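Local coordinates for LPXTG cell wall surface protein (Streptococcus gordonii, PDB 4IGB) that is a surface protein probably anchored to the streptococcal cell wall, represented here by its N-terminal N1 and N2 domains and probably acting in adhesion, at residues V105-L119 with A169-A183. Residues are numbered along the deposited sequence; the frame is centred on the assembly and turned at random.
Sequences VDAYLNFNKVTLHYL and AFWIDADVTAEIRYA
Val105 to Tyr118 pairs antiparallel with Phe170 to Tyr182, the two strands meeting at 152° in the middle of a large antiparallel sheet of the N-terminal domain, between strands 84-100 and 268-274. A classic beta bulge breaks the ladder and illustrates how side chains can be recruited to such an irregularity: Asn112 N and Lys113 N both donate to Asp175 O, the second over a longer 3.3 Å. With CG beside its own backbone N (chi1 -55°), Asn112 leans across the partner strand and spends both hydrogens of ND2, at 2.8 Å to Thr177 OG1 and at 3.0 Å to Asp175 OD1, which is met from above the carboxylate plane. Its OD1 in turn accepts from Asn110 ND2, fixing which way round the amide sits. Asp175 also bridges to Lys214 through OD2.

Further along this face, the Arg181 guanidinium lies flat on the Tyr108 ring, a cation-pi stack with Arg181 CZ 3.7 Å from the centroid. A salt bridge from Arg181 NE to Glu179 OE2 (2.9 Å) steadies the group from its edge. Toward the other end, His117 and the six-membered ring of Trp171 form an offset stack, nearly parallel at 8°. The opposite face is apolar and buried: Leu109 CD1 touches Val176 CG1 and Ala178 CB, Phe111 lies alongside Val176, and Tyr118 turns an edge toward the face of Phe170, both touching Met128 of helix 122-129. Back beside the His117 stack, Asp173 OD2 is hydrogen-bonded to Tyr212 OH, while a water in the imidazole plane, 2.7 Å from His117 NE2, donates to Asp173 OD1.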
loop_
_atom_site.group_PDB
_atom_site.type_symbol
_atom_site.label_atom_id
_atom_site.label_comp_id
_atom_site.label_asym_id
_atom_site.label_seq_id
_atom_site.Cartn_x
_atom_site.Cartn_y
_atom_site.Cartn_z
ATOM N N VAL B 105 10.111 -3.677 7.271
ATOM C CA VAL B 105 9.532 -2.599 6.481
ATOM C C VAL B 105 9.279 -1.391 7.367
ATOM O O VAL B 105 8.807 -1.528 8.500
ATOM C CB VAL B 105 8.205 -3.036 5.810
ATOM C CG1 VAL B 105 7.594 -1.886 4.998
ATOM C CG2 VAL B 105 8.435 -4.250 4.921
ATOM N N ASP B 106 9.624 -0.215 6.851
ATOM C CA ASP B 106 9.300 1.059 7.499
ATOM C C ASP B 106 8.308 1.864 6.670
ATOM O O ASP B 106 8.224 1.690 5.456
ATOM C CB ASP B 106 10.553 1.915 7.717
ATOM C CG ASP B 106 11.629 1.194 8.500
ATOM O OD1 ASP B 106 11.302 0.466 9.457
ATOM O OD2 ASP B 106 12.810 1.341 8.135
ATOM N N ALA B 107 7.566 2.751 7.330
ATOM C CA ALA B 107 6.695 3.675 6.624
ATOM C C ALA B 107 7.160 5.110 6.820
ATOM O O ALA B 107 7.661 5.483 7.883
ATOM C CB ALA B 107 5.262 3.533 7.092
ATOM N N TYR B 108 6.980 5.912 5.785
ATOM C CA TYR B 108 7.233 7.339 5.878
ATOM C C TYR B 108 5.949 8.044 5.493
ATOM O O TYR B 108 5.297 7.666 4.525
ATOM C CB TYR B 108 8.398 7.737 4.967
ATOM C CG TYR B 108 9.684 7.087 5.406
ATOM C CD1 TYR B 108 10.577 7.764 6.225
ATOM C CD2 TYR B 108 9.976 5.779 5.053
ATOM C CE1 TYR B 108 11.745 7.175 6.653
ATOM C CE2 TYR B 108 11.157 5.172 5.479
ATOM C CZ TYR B 108 12.026 5.878 6.283
ATOM O OH TYR B 108 13.183 5.299 6.723
ATOM N N LEU B 109 5.576 9.048 6.272
ATOM C CA LEU B 109 4.370 9.807 6.005
ATOM C C LEU B 109 4.737 11.286 6.021
ATOM O O LEU B 109 5.018 11.862 7.070
ATOM C CB LEU B 109 3.293 9.505 7.054
ATOM C CG LEU B 109 1.884 9.976 6.705
ATOM C CD1 LEU B 109 1.408 9.229 5.489
ATOM C CD2 LEU B 109 0.923 9.770 7.883
ATOM N N ASN B 110 4.755 11.890 4.842
ATOM C CA ASN B 110 5.110 13.292 4.728
ATOM C C ASN B 110 3.917 14.164 4.353
ATOM O O ASN B 110 3.231 13.922 3.346
ATOM C CB ASN B 110 6.267 13.480 3.738
ATOM C CG ASN B 110 6.903 14.852 3.860
ATOM O OD1 ASN B 110 7.554 15.154 4.860
ATOM N ND2 ASN B 110 6.683 15.704 2.871
ATOM N N PHE B 111 3.646 15.156 5.191
ATOM C CA PHE B 111 2.685 16.188 4.849
ATOM C C PHE B 111 3.406 17.216 4.007
ATOM O O PHE B 111 4.194 18.007 4.513
ATOM C CB PHE B 111 2.054 16.816 6.099
ATOM C CG PHE B 111 1.059 15.925 6.767
ATOM C CD1 PHE B 111 1.481 14.861 7.555
ATOM C CD2 PHE B 111 -0.305 16.115 6.569
ATOM C CE1 PHE B 111 0.564 14.013 8.157
ATOM C CE2 PHE B 111 -1.236 15.258 7.167
ATOM C CZ PHE B 111 -0.792 14.214 7.966
ATOM N N ASN B 112 3.147 17.185 2.706
ATOM C CA ASN B 112 3.803 18.102 1.783
ATOM C C ASN B 112 3.234 19.486 1.963
ATOM O O ASN B 112 3.944 20.479 1.855
ATOM C CB ASN B 112 3.580 17.631 0.355
ATOM C CG ASN B 112 4.027 16.194 0.158
ATOM O OD1 ASN B 112 5.179 15.845 0.448
ATOM N ND2 ASN B 112 3.107 15.342 -0.295
ATOM N N LYS B 113 1.936 19.536 2.245
ATOM C CA LYS B 113 1.258 20.801 2.425
ATOM C C LYS B 113 -0.087 20.562 3.090
ATOM O O LYS B 113 -0.794 19.594 2.784
ATOM C CB LYS B 113 1.050 21.516 1.078
ATOM C CG LYS B 113 0.336 22.853 1.202
ATOM C CD LYS B 113 0.081 23.509 -0.156
ATOM C CE LYS B 113 1.381 24.046 -0.751
ATOM N NZ LYS B 113 1.202 24.490 -2.175
ATOM N N VAL B 114 -0.423 21.438 4.020
ATOM C CA VAL B 114 -1.783 21.503 4.539
ATOM C C VAL B 114 -2.245 22.934 4.357
ATOM O O VAL B 114 -1.561 23.872 4.771
ATOM C CB VAL B 114 -1.862 21.098 6.031
ATOM C CG1 VAL B 114 -3.310 21.266 6.581
ATOM C CG2 VAL B 114 -1.345 19.662 6.222
ATOM N N THR B 115 -3.391 23.096 3.712
ATOM C CA THR B 115 -3.973 24.413 3.502
ATOM C C THR B 115 -5.256 24.528 4.324
ATOM O O THR B 115 -6.166 23.699 4.196
ATOM C CB THR B 115 -4.333 24.643 2.012
ATOM O OG1 THR B 115 -3.176 24.433 1.188
ATOM C CG2 THR B 115 -4.868 26.063 1.805
ATOM N N LEU B 116 -5.311 25.553 5.165
ATOM C CA LEU B 116 -6.506 25.883 5.939
ATOM C C LEU B 116 -7.340 26.872 5.140
ATOM O O LEU B 116 -6.896 27.992 4.877
ATOM C CB LEU B 116 -6.109 26.515 7.286
ATOM C CG LEU B 116 -5.882 25.609 8.507
ATOM C CD1 LEU B 116 -5.326 24.244 8.152
ATOM C CD2 LEU B 116 -5.001 26.290 9.550
ATOM N N HIS B 117 -8.537 26.453 4.748
ATOM C CA HIS B 117 -9.476 27.313 4.040
ATOM C C HIS B 117 -10.436 27.968 5.025
ATOM O O HIS B 117 -11.296 27.308 5.610
ATOM C CB HIS B 117 -10.268 26.513 2.994
ATOM C CG HIS B 117 -9.434 26.035 1.844
ATOM N ND1 HIS B 117 -9.284 26.761 0.681
ATOM C CD2 HIS B 117 -8.687 24.916 1.687
ATOM C CE1 HIS B 117 -8.491 26.104 -0.147
ATOM N NE2 HIS B 117 -8.112 24.983 0.441
ATOM N N TYR B 118 -10.277 29.272 5.214
ATOM C CA TYR B 118 -11.152 30.026 6.105
ATOM C C TYR B 118 -12.626 29.887 5.687
ATOM O O TYR B 118 -12.970 30.056 4.515
ATOM C CB TYR B 118 -10.730 31.498 6.132
ATOM C CG TYR B 118 -11.444 32.312 7.188
ATOM C CD1 TYR B 118 -11.283 32.019 8.543
ATOM C CD2 TYR B 118 -12.268 33.375 6.838
ATOM C CE1 TYR B 118 -11.924 32.757 9.520
ATOM C CE2 TYR B 118 -12.916 34.125 7.814
ATOM C CZ TYR B 118 -12.737 33.808 9.149
ATOM O OH TYR B 118 -13.372 34.536 10.121
ATOM N N LEU B 119 -13.491 29.565 6.645
ATOM C CA LEU B 119 -14.890 29.276 6.340
ATOM C C LEU B 119 -15.781 30.519 6.187
ATOM O O LEU B 119 -16.900 30.420 5.705
ATOM C CB LEU B 119 -15.479 28.348 7.393
ATOM C CG LEU B 119 -15.211 26.855 7.201
ATOM C CD1 LEU B 119 -15.554 26.107 8.475
ATOM C CD2 LEU B 119 -16.011 26.317 6.017
ATOM N N ALA B 169 -13.766 26.487 11.982
ATOM C CA ALA B 169 -13.176 27.759 11.564
ATOM C C ALA B 169 -12.544 27.687 10.167
ATOM O O ALA B 169 -12.637 28.634 9.375
ATOM C CB ALA B 169 -12.149 28.216 12.579
ATOM N N PHE B 170 -11.882 26.572 9.873
ATOM C CA PHE B 170 -11.304 26.350 8.548
ATOM C C PHE B 170 -11.610 24.923 8.131
ATOM O O PHE B 170 -11.589 24.020 8.969
ATOM C CB PHE B 170 -9.768 26.477 8.563
ATOM C CG PHE B 170 -9.241 27.816 9.013
ATOM C CD1 PHE B 170 -8.800 28.745 8.089
ATOM C CD2 PHE B 170 -9.133 28.117 10.352
ATOM C CE1 PHE B 170 -8.300 29.957 8.489
ATOM C CE2 PHE B 170 -8.634 29.326 10.761
ATOM C CZ PHE B 170 -8.219 30.254 9.827
ATOM N N TRP B 171 -11.860 24.692 6.845
ATOM C CA TRP B 171 -11.775 23.319 6.349
ATOM C C TRP B 171 -10.342 23.103 5.862
ATOM O O TRP B 171 -9.627 24.074 5.584
ATOM C CB TRP B 171 -12.823 22.997 5.271
ATOM C CG TRP B 171 -12.802 23.854 4.015
ATOM C CD1 TRP B 171 -13.364 25.086 3.855
ATOM C CD2 TRP B 171 -12.234 23.505 2.737
ATOM N NE1 TRP B 171 -13.174 25.531 2.560
ATOM C CE2 TRP B 171 -12.481 24.581 1.860
ATOM C CE3 TRP B 171 -11.532 22.391 2.257
ATOM C CZ2 TRP B 171 -12.041 24.581 0.533
ATOM C CZ3 TRP B 171 -11.102 22.389 0.940
ATOM C CH2 TRP B 171 -11.363 23.477 0.093
ATOM N N ILE B 172 -9.910 21.848 5.788
ATOM C CA ILE B 172 -8.517 21.580 5.485
ATOM C C ILE B 172 -8.348 20.782 4.198
ATOM O O ILE B 172 -9.249 20.058 3.767
ATOM C CB ILE B 172 -7.811 20.845 6.644
ATOM C CG1 ILE B 172 -8.319 19.399 6.742
ATOM C CG2 ILE B 172 -7.995 21.614 7.952
ATOM C CD1 ILE B 172 -7.670 18.590 7.860
ATOM N N ASP B 173 -7.173 20.936 3.602
ATOM C CA ASP B 173 -6.759 20.168 2.449
ATOM C C ASP B 173 -5.336 19.714 2.737
ATOM O O ASP B 173 -4.411 20.520 2.754
ATOM C CB ASP B 173 -6.833 21.024 1.178
ATOM C CG ASP B 173 -6.371 20.274 -0.074
ATOM O OD1 ASP B 173 -6.459 20.853 -1.177
ATOM O OD2 ASP B 173 -5.917 19.118 0.033
ATOM N N ALA B 174 -5.176 18.427 3.008
ATOM C CA ALA B 174 -3.862 17.876 3.308
ATOM C C ALA B 174 -3.318 17.101 2.124
ATOM O O ALA B 174 -3.955 16.167 1.639
ATOM C CB ALA B 174 -3.926 16.976 4.551
ATOM N N ASP B 175 -2.130 17.494 1.678
ATOM C CA ASP B 175 -1.421 16.846 0.580
ATOM C C ASP B 175 -0.297 16.015 1.203
ATOM O O ASP B 175 0.600 16.550 1.844
ATOM C CB ASP B 175 -0.880 17.920 -0.371
ATOM C CG ASP B 175 -0.180 17.355 -1.587
ATOM O OD1 ASP B 175 0.504 16.319 -1.476
ATOM O OD2 ASP B 175 -0.312 17.966 -2.673
ATOM N N VAL B 176 -0.361 14.702 1.017
ATOM C CA VAL B 176 0.428 13.781 1.813
ATOM C C VAL B 176 1.050 12.698 0.944
ATOM O O VAL B 176 0.455 12.227 -0.030
ATOM C CB VAL B 176 -0.447 13.094 2.886
ATOM C CG1 VAL B 176 0.411 12.341 3.862
ATOM C CG2 VAL B 176 -1.340 14.126 3.632
ATOM N N THR B 177 2.257 12.292 1.296
ATOM C CA THR B 177 2.903 11.209 0.586
ATOM C C THR B 177 3.217 10.110 1.591
ATOM O O THR B 177 3.864 10.355 2.607
ATOM C CB THR B 177 4.176 11.697 -0.102
ATOM O OG1 THR B 177 3.831 12.710 -1.046
ATOM C CG2 THR B 177 4.911 10.537 -0.820
ATOM N N ALA B 178 2.714 8.907 1.322
ATOM C CA ALA B 178 3.013 7.757 2.142
ATOM C C ALA B 178 3.920 6.854 1.339
ATOM O O ALA B 178 3.775 6.726 0.121
ATOM C CB ALA B 178 1.730 7.017 2.524
ATOM N N GLU B 179 4.856 6.217 2.024
ATOM C CA GLU B 179 5.811 5.350 1.358
ATOM C C GLU B 179 6.231 4.254 2.309
ATOM O O GLU B 179 6.456 4.505 3.493
ATOM C CB GLU B 179 7.047 6.140 0.901
ATOM C CG GLU B 179 8.072 5.284 0.163
ATOM C CD GLU B 179 9.410 5.992 -0.041
ATOM O OE1 GLU B 179 9.439 7.226 -0.137
ATOM O OE2 GLU B 179 10.445 5.309 -0.094
ATOM N N ILE B 180 6.329 3.038 1.784
ATOM C CA ILE B 180 6.885 1.914 2.527
ATOM C C ILE B 180 8.235 1.549 1.915
ATOM O O ILE B 180 8.437 1.695 0.714
ATOM C CB ILE B 180 5.951 0.698 2.522
ATOM C CG1 ILE B 180 5.454 0.390 1.098
ATOM C CG2 ILE B 180 4.776 0.971 3.437
ATOM C CD1 ILE B 180 4.609 -0.911 0.995
ATOM N N ARG B 181 9.147 1.059 2.748
ATOM C CA ARG B 181 10.551 0.946 2.373
ATOM C C ARG B 181 11.178 -0.181 3.179
ATOM O O ARG B 181 10.969 -0.256 4.386
ATOM C CB ARG B 181 11.225 2.272 2.758
ATOM C CG ARG B 181 12.436 2.654 1.984
ATOM C CD ARG B 181 13.027 3.966 2.529
ATOM N NE ARG B 181 12.302 5.168 2.112
ATOM C CZ ARG B 181 12.604 6.393 2.543
ATOM N NH1 ARG B 181 13.607 6.570 3.402
ATOM N NH2 ARG B 181 11.914 7.439 2.126
ATOM N N TYR B 182 11.940 -1.066 2.536
ATOM C CA TYR B 182 12.747 -1.997 3.308
ATOM C C TYR B 182 13.823 -1.240 4.119
ATOM O O TYR B 182 14.591 -0.435 3.579
ATOM C CB TYR B 182 13.411 -3.042 2.404
ATOM C CG TYR B 182 12.457 -4.022 1.742
ATOM C CD1 TYR B 182 11.478 -4.672 2.474
ATOM C CD2 TYR B 182 12.534 -4.278 0.374
ATOM C CE1 TYR B 182 10.603 -5.568 1.862
ATOM C CE2 TYR B 182 11.670 -5.164 -0.247
ATOM C CZ TYR B 182 10.700 -5.814 0.504
ATOM O OH TYR B 182 9.828 -6.707 -0.106
ATOM N N ALA B 183 13.905 -1.543 5.404
ATOM C CA ALA B 183 14.889 -0.907 6.259
ATOM C C ALA B 183 16.306 -1.254 5.818
ATOM O O ALA B 183 17.211 -0.444 5.970
ATOM C CB ALA B 183 14.672 -1.308 7.710
HETATM O O HOH W 1 -2.751 21.884 0.723
HETATM O O HOH W 2 -6.169 23.728 -0.943
#